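Local coordinates for protein induced by osmotic stress (Scheffersomyces stipitis, PDB 5YWN) that binds NADP+ and probably uses the reduced cofactor to turn ketones, haloketones among them, into chiral alcohols, as a member of the dihydroflavonol-4-reductase subfamily, at residues 44-49 against 198-203; 4-9 against 72-77; 214-219 against 324-329. The protein carries 1 engineered substitution. All coordinates share one frame; numbering follows the deposited sequence.

Contact 1. Residues 44-49 against 198-203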
loop_
_atom_site.group_PDB
_atom_site.type_symbol
_atom_site.label_atom_id
_atom_site.label_comp_id
_atom_site.label_asym_id
_atom_site.label_seq_id
_atom_site.Cartn_x
_atom_site.Cartn_y
_atom_site.Cartn_z
ATOM N N LYS A 44 -12.725 16.340 8.474
ATOM C CA LYS A 44 -12.501 16.782 9.830
ATOM C C LYS A 44 -11.083 16.536 10.316
ATOM O O LYS A 44 -10.540 17.311 11.019
ATOM C CB LYS A 44 -13.477 16.128 10.796
ATOM C CG LYS A 44 -14.931 16.380 10.518
ATOM C CD LYS A 44 -15.846 15.796 11.573
ATOM C CE LYS A 44 -16.220 14.341 11.322
ATOM N NZ LYS A 44 -17.206 13.994 10.263
ATOM N N LEU A 45 -10.540 15.389 9.987
ATOM C CA LEU A 45 -9.165 15.061 10.293
ATOM C C LEU A 45 -8.108 15.869 9.567
ATOM O O LEU A 45 -7.171 16.267 10.145
ATOM C CB LEU A 45 -8.927 13.572 10.117
ATOM C CG LEU A 45 -9.788 12.668 10.974
ATOM C CD1 LEU A 45 -9.724 11.193 10.609
ATOM C CD2 LEU A 45 -9.541 12.926 12.451
ATOM N N TYR A 46 -8.282 16.080 8.285
ATOM C CA TYR A 46 -7.261 16.715 7.469
ATOM C C TYR A 46 -7.354 18.218 7.167
ATOM O O TYR A 46 -6.424 18.795 6.728
ATOM C CB TYR A 46 -7.024 15.892 6.219
ATOM C CG TYR A 46 -6.455 14.571 6.558
ATOM C CD1 TYR A 46 -5.170 14.459 7.006
ATOM C CD2 TYR A 46 -7.215 13.461 6.519
ATOM C CE1 TYR A 46 -4.645 13.265 7.374
ATOM C CE2 TYR A 46 -6.706 12.256 6.879
ATOM C CZ TYR A 46 -5.418 12.169 7.323
ATOM O OH TYR A 46 -4.929 10.975 7.677
ATOM N N GLY A 47 -8.486 18.826 7.417
ATOM C CA GLY A 47 -8.602 20.247 7.273
ATOM C C GLY A 47 -8.857 20.811 5.899
ATOM O O GLY A 47 -9.319 20.172 5.012
ATOM N N ASP A 48 -8.558 22.065 5.782
ATOM C CA ASP A 48 -8.985 22.878 4.673
ATOM C C ASP A 48 -8.406 22.537 3.304
ATOM O O ASP A 48 -9.015 22.781 2.319
ATOM C CB ASP A 48 -8.813 24.344 5.001
ATOM C CG ASP A 48 -9.687 24.793 6.148
ATOM O OD1 ASP A 48 -10.731 24.217 6.437
ATOM O OD2 ASP A 48 -9.296 25.740 6.778
ATOM N N ASP A 49 -7.202 22.009 3.288
ATOM C CA ASP A 49 -6.504 21.683 2.065
ATOM C C ASP A 49 -6.894 20.300 1.531
ATOM O O ASP A 49 -6.371 19.835 0.580
ATOM C CB ASP A 49 -5.011 21.851 2.235
ATOM C CG ASP A 49 -4.577 23.291 2.194
ATOM O OD1 ASP A 49 -5.369 24.159 1.803
ATOM O OD2 ASP A 49 -3.428 23.553 2.538
ATOM N N PRO A 198 2.702 3.019 12.204
ATOM C CA PRO A 198 1.572 3.721 12.802
ATOM C C PRO A 198 0.607 4.291 11.793
ATOM O O PRO A 198 1.013 4.539 10.720
ATOM C CB PRO A 198 2.237 4.854 13.557
ATOM C CG PRO A 198 3.472 5.124 12.815
ATOM C CD PRO A 198 3.931 3.808 12.324
ATOM N N GLN A 199 -0.656 4.420 12.155
ATOM C CA GLN A 199 -1.663 5.072 11.344
ATOM C C GLN A 199 -1.438 6.567 11.305
ATOM O O GLN A 199 -0.939 7.100 12.229
ATOM C CB GLN A 199 -3.049 4.847 11.900
ATOM C CG GLN A 199 -3.367 3.462 12.343
ATOM C CD GLN A 199 -3.755 2.553 11.221
ATOM O OE1 GLN A 199 -4.658 2.822 10.492
ATOM N NE2 GLN A 199 -3.085 1.461 11.114
ATOM N N ALA A 200 -1.868 7.228 10.246
ATOM C CA ALA A 200 -1.672 8.652 10.115
ATOM C C ALA A 200 -2.327 9.483 11.249
ATOM O O ALA A 200 -1.782 10.427 11.700
ATOM C CB ALA A 200 -2.123 9.131 8.755
ATOM N N LYS A 201 -3.491 9.054 11.695
ATOM C CA LYS A 201 -4.215 9.708 12.746
ATOM C C LYS A 201 -4.592 8.747 13.861
ATOM O O LYS A 201 -5.098 7.681 13.609
ATOM C CB LYS A 201 -5.476 10.328 12.195
ATOM C CG LYS A 201 -5.277 11.529 11.308
ATOM C CD LYS A 201 -4.862 12.748 12.064
ATOM C CE LYS A 201 -4.580 13.846 11.095
ATOM N NZ LYS A 201 -4.487 15.156 11.720
ATOM N N ASP A 202 -4.423 9.209 15.077
ATOM C CA ASP A 202 -4.755 8.472 16.266
ATOM C C ASP A 202 -6.217 8.098 16.280
ATOM O O ASP A 202 -6.553 7.046 16.682
ATOM C CB ASP A 202 -4.435 9.290 17.494
ATOM C CG ASP A 202 -2.964 9.465 17.705
ATOM O OD1 ASP A 202 -2.194 8.732 17.093
ATOM O OD2 ASP A 202 -2.590 10.341 18.456
ATOM N N GLU A 203 -7.039 8.976 15.769
ATOM C CA GLU A 203 -8.467 8.828 15.707
ATOM C C GLU A 203 -8.937 7.655 14.863
ATOM O O GLU A 203 -9.991 7.170 15.042
ATOM C CB GLU A 203 -9.087 10.120 15.188
ATOM C CG GLU A 203 -8.844 11.329 16.028
ATOM C CD GLU A 203 -7.621 12.112 15.645
ATOM O OE1 GLU A 203 -6.681 11.553 15.099
ATOM O OE2 GLU A 203 -7.580 13.297 15.922
#
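Lys201 and Tyr46 lie antiparallel, the lysine chain heading for the helix while the phenol reaches out toward the loop. Lys201 meets the phenol with two carbons: CE, oblique to the ring and 3.8 Å from Tyr46 CE1, and CG, 3.7 Å from Tyr46 OH. A bend at chi2 (-73°) turns the lysine chain along the tyrosine, and its NZ arrives at Leu45 O, one of the last carbonyls of helix 36-46, in a weak hydrogen bond of 3.3 Å. In this Rossmann-type reductase the helix belongs to the nucleotide-binding half, and residues 198-203 form a loop between strand 194-196 and helix 211-217; the two meet at the surface, with helix 13-24 alongside. There Gln16 OE1 is hydrogen-bonded to Tyr46 OH, and the CB of Ala200 rests 3.5 Å from that same Tyr46 OH. Leu45 points toward the loop and passes alongside Glu203, which comes the other way: its CD2 methyl sits 3.8 Å from Glu203 CD and about as close to Glu203 CB and CG. The glutamate, bent at chi2 (92°), thus curls its whole chain round a single methyl group.

Contact 2. Residues 4-9 against 72-77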
loop_
_atom_site.group_PDB
_atom_site.type_symbol
_atom_site.label_atom_id
_atom_site.label_comp_id
_atom_site.label_asym_id
_atom_site.label_seq_id
_atom_site.Cartn_x
_atom_site.Cartn_y
_atom_site.Cartn_z
ATOM N N SER A 4 -2.577 20.457 -6.864
ATOM C CA SER A 4 -3.482 19.511 -6.275
ATOM C C SER A 4 -3.173 18.049 -6.632
ATOM O O SER A 4 -2.925 17.725 -7.743
ATOM C CB SER A 4 -4.921 19.828 -6.650
ATOM O OG SER A 4 -5.434 20.776 -5.830
ATOM N N VAL A 5 -3.235 17.194 -5.646
ATOM C CA VAL A 5 -3.045 15.787 -5.826
ATOM C C VAL A 5 -4.334 14.999 -5.593
ATOM O O VAL A 5 -4.943 15.139 -4.613
ATOM C CB VAL A 5 -1.918 15.259 -4.922
ATOM C CG1 VAL A 5 -1.759 13.777 -5.055
ATOM C CG2 VAL A 5 -0.626 15.995 -5.123
ATOM N N PHE A 6 -4.701 14.155 -6.528
ATOM C CA PHE A 6 -5.837 13.276 -6.361
ATOM C C PHE A 6 -5.419 11.909 -5.804
ATOM O O PHE A 6 -4.493 11.316 -6.300
ATOM C CB PHE A 6 -6.604 13.107 -7.650
ATOM C CG PHE A 6 -7.971 12.583 -7.468
ATOM C CD1 PHE A 6 -8.185 11.299 -7.087
ATOM C CD2 PHE A 6 -9.054 13.398 -7.641
ATOM C CE1 PHE A 6 -9.448 10.835 -6.915
ATOM C CE2 PHE A 6 -10.314 12.955 -7.449
ATOM C CZ PHE A 6 -10.519 11.670 -7.095
ATOM N N VAL A 7 -6.081 11.460 -4.762
ATOM C CA VAL A 7 -5.802 10.170 -4.162
ATOM C C VAL A 7 -7.051 9.300 -4.079
ATOM O O VAL A 7 -7.926 9.567 -3.324
ATOM C CB VAL A 7 -5.191 10.311 -2.760
ATOM C CG1 VAL A 7 -4.920 8.967 -2.145
ATOM C CG2 VAL A 7 -3.976 11.197 -2.729
ATOM N N SER A 8 -7.093 8.240 -4.854
ATOM C CA SER A 8 -8.170 7.290 -4.782
ATOM C C SER A 8 -8.128 6.457 -3.492
ATOM O O SER A 8 -7.105 6.230 -2.978
ATOM C CB SER A 8 -8.219 6.412 -6.015
ATOM O OG SER A 8 -7.228 5.471 -6.035
ATOM N N GLY A 9 -9.268 6.021 -3.019
ATOM C CA GLY A 9 -9.340 5.304 -1.768
ATOM C C GLY A 9 -8.738 6.000 -0.567
ATOM O O GLY A 9 -7.916 5.477 0.083
ATOM N N PRO A 72 -10.220 20.566 -11.839
ATOM C CA PRO A 72 -9.273 20.883 -12.905
ATOM C C PRO A 72 -7.917 21.311 -12.371
ATOM O O PRO A 72 -6.955 21.306 -13.046
ATOM C CB PRO A 72 -9.956 22.001 -13.683
ATOM C CG PRO A 72 -11.018 22.498 -12.826
ATOM C CD PRO A 72 -11.408 21.408 -11.902
ATOM N N GLU A 73 -7.897 21.678 -11.118
ATOM C CA GLU A 73 -6.668 22.002 -10.447
ATOM C C GLU A 73 -5.730 20.801 -10.212
ATOM O O GLU A 73 -4.598 20.978 -9.983
ATOM C CB GLU A 73 -6.924 22.796 -9.174
ATOM C CG GLU A 73 -7.409 21.967 -8.014
ATOM C CD GLU A 73 -8.913 21.748 -8.026
ATOM O OE1 GLU A 73 -9.549 22.193 -8.966
ATOM O OE2 GLU A 73 -9.418 21.139 -7.055
ATOM N N VAL A 74 -6.260 19.601 -10.254
ATOM C CA VAL A 74 -5.478 18.405 -10.018
ATOM C C VAL A 74 -4.555 18.125 -11.207
ATOM O O VAL A 74 -4.972 18.095 -12.295
ATOM C CB VAL A 74 -6.405 17.209 -9.767
ATOM C CG1 VAL A 74 -5.661 15.877 -9.833
ATOM C CG2 VAL A 74 -7.137 17.376 -8.487
ATOM N N THR A 75 -3.281 17.980 -10.948
ATOM C CA THR A 75 -2.327 17.560 -11.944
ATOM C C THR A 75 -1.574 16.224 -11.676
ATOM O O THR A 75 -0.776 15.845 -12.429
ATOM C CB THR A 75 -1.320 18.649 -12.219
ATOM O OG1 THR A 75 -0.510 18.817 -11.099
ATOM C CG2 THR A 75 -1.987 19.962 -12.596
ATOM N N ILE A 76 -1.835 15.614 -10.541
ATOM C CA ILE A 76 -1.287 14.337 -10.106
ATOM C C ILE A 76 -2.388 13.372 -9.652
ATOM O O ILE A 76 -3.259 13.755 -8.944
ATOM C CB ILE A 76 -0.282 14.511 -8.944
ATOM C CG1 ILE A 76 0.683 15.646 -9.217
ATOM C CG2 ILE A 76 0.412 13.219 -8.608
ATOM C CD1 ILE A 76 1.760 15.322 -10.201
ATOM N N PHE A 77 -2.327 12.127 -10.085
ATOM C CA PHE A 77 -3.272 11.119 -9.645
ATOM C C PHE A 77 -2.559 9.941 -9.013
ATOM O O PHE A 77 -1.798 9.302 -9.644
ATOM C CB PHE A 77 -4.166 10.663 -10.776
ATOM C CG PHE A 77 -5.409 9.936 -10.348
ATOM C CD1 PHE A 77 -5.351 8.686 -9.813
ATOM C CD2 PHE A 77 -6.644 10.527 -10.483
ATOM C CE1 PHE A 77 -6.493 8.033 -9.430
ATOM C CE2 PHE A 77 -7.789 9.894 -10.083
ATOM C CZ PHE A 77 -7.715 8.642 -9.567
HETATM O O HOH W 1 -7.741 20.918 -4.662
#
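The shortest polar bond joining the strands runs from Phe6 N to Ile76 O, 2.8 Å and almost straight, with 171° at the hydrogen. It ties strand 4-7 to strand 74-79, neighbours in the parallel sheet of the Rossmann fold. A second backbone bond, Thr75 N to Ser4 O at 3.2 Å, lies at a beta bulge, Thr75 being the extra residue: Ser4 pairs with Val74 but Val5 with Ile76, so strand 74-79 has one residue more here. Ser4 O also receives a CA-H...O contact from Val74.

On one face of the sheet Phe6 and Phe77 are flank to flank and share a heading. Each has CG anti to its own N (chi1 near -163° in both), and with the second torsions matching as well, the ring planes come within 8° of parallel. The rings are offset, with little of one lying over the other; centroids are 4.7 Å apart, and CD1 of Phe6 comes 3.3 Å from CE2 of Phe77. Val74 CG1 lies 3.7 Å from Phe6 CB, and Val74 CG2 is at the edge of the Phe6 ring. Helix 91-113 covers the Phe77 ring with Val106 and Ile110. The other face carries Val5 and Ile76, both touching Phe249 of helix 238-250. Ser8 is hydrogen-bonded to His79 and Ala81 through OG and to Thr80, an NADP+-binding residue, through its carbonyl.

At the N-terminal end of the pairing, where Glu73 OE2 is also held by His71 ND1, a water lies 2.6 Å from Ser4 OG and donates to Glu73 OE2 at 2.9 Å.

Contact 3. Residues 214-219 against 324-329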
loop_
_atom_site.group_PDB
_atom_site.type_symbol
_atom_site.label_atom_id
_atom_site.label_comp_id
_atom_site.label_asym_id
_atom_site.label_seq_id
_atom_site.Cartn_x
_atom_site.Cartn_y
_atom_site.Cartn_z
ATOM N N GLU A 214 -2.108 -5.083 11.319
ATOM C CA GLU A 214 -2.574 -5.946 12.344
ATOM C C GLU A 214 -1.646 -7.124 12.593
ATOM O O GLU A 214 -1.707 -7.687 13.587
ATOM C CB GLU A 214 -3.992 -6.378 12.079
ATOM C CG GLU A 214 -4.618 -7.289 13.111
ATOM C CD GLU A 214 -4.919 -6.609 14.428
ATOM O OE1 GLU A 214 -4.873 -5.376 14.492
ATOM O OE2 GLU A 214 -5.171 -7.334 15.386
ATOM N N MET A 215 -0.798 -7.461 11.645
ATOM C CA MET A 215 0.187 -8.486 11.841
ATOM C C MET A 215 1.159 -8.093 12.941
ATOM O O MET A 215 1.595 -8.913 13.663
ATOM C CB MET A 215 0.944 -8.808 10.578
ATOM C CG MET A 215 0.206 -9.654 9.560
ATOM S SD MET A 215 0.972 -9.483 7.969
ATOM C CE MET A 215 2.506 -10.301 8.214
ATOM N N VAL A 216 1.512 -6.841 13.006
ATOM C CA VAL A 216 2.198 -6.343 14.170
ATOM C C VAL A 216 1.286 -6.220 15.413
ATOM O O VAL A 216 1.573 -6.760 16.432
ATOM C CB VAL A 216 2.884 -4.993 13.888
ATOM C CG1 VAL A 216 3.403 -4.342 15.140
ATOM C CG2 VAL A 216 4.010 -5.143 12.913
ATOM N N ASN A 217 0.214 -5.488 15.281
ATOM C CA ASN A 217 -0.614 -5.104 16.394
ATOM C C ASN A 217 -1.364 -6.217 17.146
ATOM O O ASN A 217 -1.611 -6.114 18.308
ATOM C CB ASN A 217 -1.471 -3.920 16.022
ATOM C CG ASN A 217 -0.645 -2.778 15.494
ATOM O OD1 ASN A 217 0.391 -2.492 15.993
ATOM N ND2 ASN A 217 -1.124 -2.135 14.506
ATOM N N SER A 218 -1.611 -7.307 16.469
ATOM C CA SER A 218 -2.211 -8.469 17.024
ATOM C C SER A 218 -1.369 -9.127 18.141
ATOM O O SER A 218 -1.882 -9.846 18.916
ATOM C CB SER A 218 -2.505 -9.475 15.930
ATOM O OG SER A 218 -1.335 -9.973 15.384
ATOM N N VAL A 219 -0.094 -8.821 18.201
ATOM C CA VAL A 219 0.756 -9.412 19.192
ATOM C C VAL A 219 0.270 -9.074 20.586
ATOM O O VAL A 219 0.475 -9.790 21.456
ATOM C CB VAL A 219 2.243 -9.057 19.069
ATOM C CG1 VAL A 219 2.736 -9.224 17.690
ATOM C CG2 VAL A 219 2.535 -7.676 19.567
ATOM N N ASP A 324 6.799 2.189 16.908
ATOM C CA ASP A 324 5.959 3.315 16.613
ATOM C C ASP A 324 4.513 2.841 16.489
ATOM O O ASP A 324 3.653 3.491 16.933
ATOM C CB ASP A 324 6.423 4.047 15.342
ATOM C CG ASP A 324 7.664 4.910 15.567
ATOM O OD1 ASP A 324 8.116 5.018 16.693
ATOM O OD2 ASP A 324 8.169 5.476 14.615
ATOM N N SER A 325 4.292 1.695 15.868
ATOM C CA SER A 325 2.961 1.192 15.690
ATOM C C SER A 325 2.287 0.827 17.029
ATOM O O SER A 325 1.183 1.168 17.268
ATOM C CB SER A 325 2.947 0.048 14.663
ATOM O OG SER A 325 1.689 -0.508 14.478
ATOM N N ILE A 326 3.027 0.137 17.881
ATOM C CA ILE A 326 2.587 -0.240 19.199
ATOM C C ILE A 326 2.361 0.915 20.157
ATOM O O ILE A 326 1.415 0.910 20.845
ATOM C CB ILE A 326 3.466 -1.341 19.795
ATOM C CG1 ILE A 326 3.226 -2.623 19.035
ATOM C CG2 ILE A 326 3.152 -1.592 21.253
ATOM C CD1 ILE A 326 4.419 -3.441 18.881
ATOM N N LYS A 327 3.242 1.889 20.143
ATOM C CA LYS A 327 3.122 3.057 20.992
ATOM C C LYS A 327 1.809 3.725 20.686
ATOM O O LYS A 327 1.128 4.075 21.566
ATOM C CB LYS A 327 4.224 4.051 20.738
ATOM C CG LYS A 327 5.410 3.853 21.607
ATOM C CD LYS A 327 6.520 4.876 21.433
ATOM C CE LYS A 327 7.744 4.473 22.231
ATOM N NZ LYS A 327 9.050 4.861 21.620
ATOM N N GLN A 328 1.448 3.824 19.416
ATOM C CA GLN A 328 0.188 4.400 19.065
ATOM C C GLN A 328 -1.015 3.652 19.599
ATOM O O GLN A 328 -1.909 4.250 20.080
ATOM C CB GLN A 328 0.052 4.545 17.569
ATOM C CG GLN A 328 -1.215 5.233 17.139
ATOM C CD GLN A 328 -1.254 5.538 15.677
ATOM O OE1 GLN A 328 -1.094 4.679 14.870
ATOM N NE2 GLN A 328 -1.485 6.778 15.353
ATOM N N VAL A 329 -1.026 2.349 19.476
ATOM C CA VAL A 329 -2.124 1.569 19.945
ATOM C C VAL A 329 -2.254 1.681 21.473
ATOM O O VAL A 329 -3.311 1.771 21.979
ATOM C CB VAL A 329 -2.053 0.107 19.486
ATOM C CG1 VAL A 329 -3.108 -0.729 20.205
ATOM C CG2 VAL A 329 -2.216 0.017 17.990
#
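Two helices of the C-terminal part of the reductase meet here: helix 211-217, which follows closely on the NADP+-binding residue Asn210, and the last long helix, 318-332. The polar link is Ser325 OG donating to Asn217 OD1 at 2.8 Å. The hydroxyl approaches in the plane of the amide, on a lone pair of OD1, with 110° at the oxygen. Ser325 has OG anti to its N (chi1 178°), and since its CB already points toward helix 211-217, that torsion carries the hydroxyl across the gap. Asn217 sets out alongside instead; with CG anti to its carbonyl carbon (chi1 -54°), the amide swings over to helix 318-332.

Apolar groups flank the amide. Val329 CG2 sits over its flat face, 4.1 Å from Asn217 CG, and Ile326 CG1 stands 4.2 Å from Asn217 OD1. Val216, one residue back, sends CG1 to within 4.0 Å of Ile326 CD1. An alanine in place of Asn217 would take away the amide, which would probably leave the buried Ser325 hydroxyl without its acceptor and open a gap beside Val329.

Residues 218-219 are 3-10, with Val219 N bonded to Val216 O. Phe196 of strand 194-196 packs on Val216. Helix 268-278 brings Val275 against both Val219 and Ile326, while Leu271 of the same helix touches Val219, so three helices come together around these residues. Away from them, Asp324 forms a salt bridge with Arg239 of helix 238-250.

In the fold
Contacts 1 and 2 interleave along the chain, their segments alternating, whereas contact 3 opens after both have closed. Contact 2 lies inside the seven-stranded parallel sheet, joining strands 4-7 and 74-79. Contact 1, about 18 Å away between centres, ties helix 36-46 of the same nucleotide-binding half to the loop leading into helix 211-217, which contact 3 then packs on helix 318-332. Contacts 1 and 3, also about 18 Å apart between centres, touch directly: Gln328 probably hydrogen-bonds both Gln199 and Asp202 of that loop. Contacts 2 and 3 lie about 31 Å apart between centres, on opposite sides of the chain's centre. In contact 1 the Ala200 side chain is about 11 Å from bound NADP+.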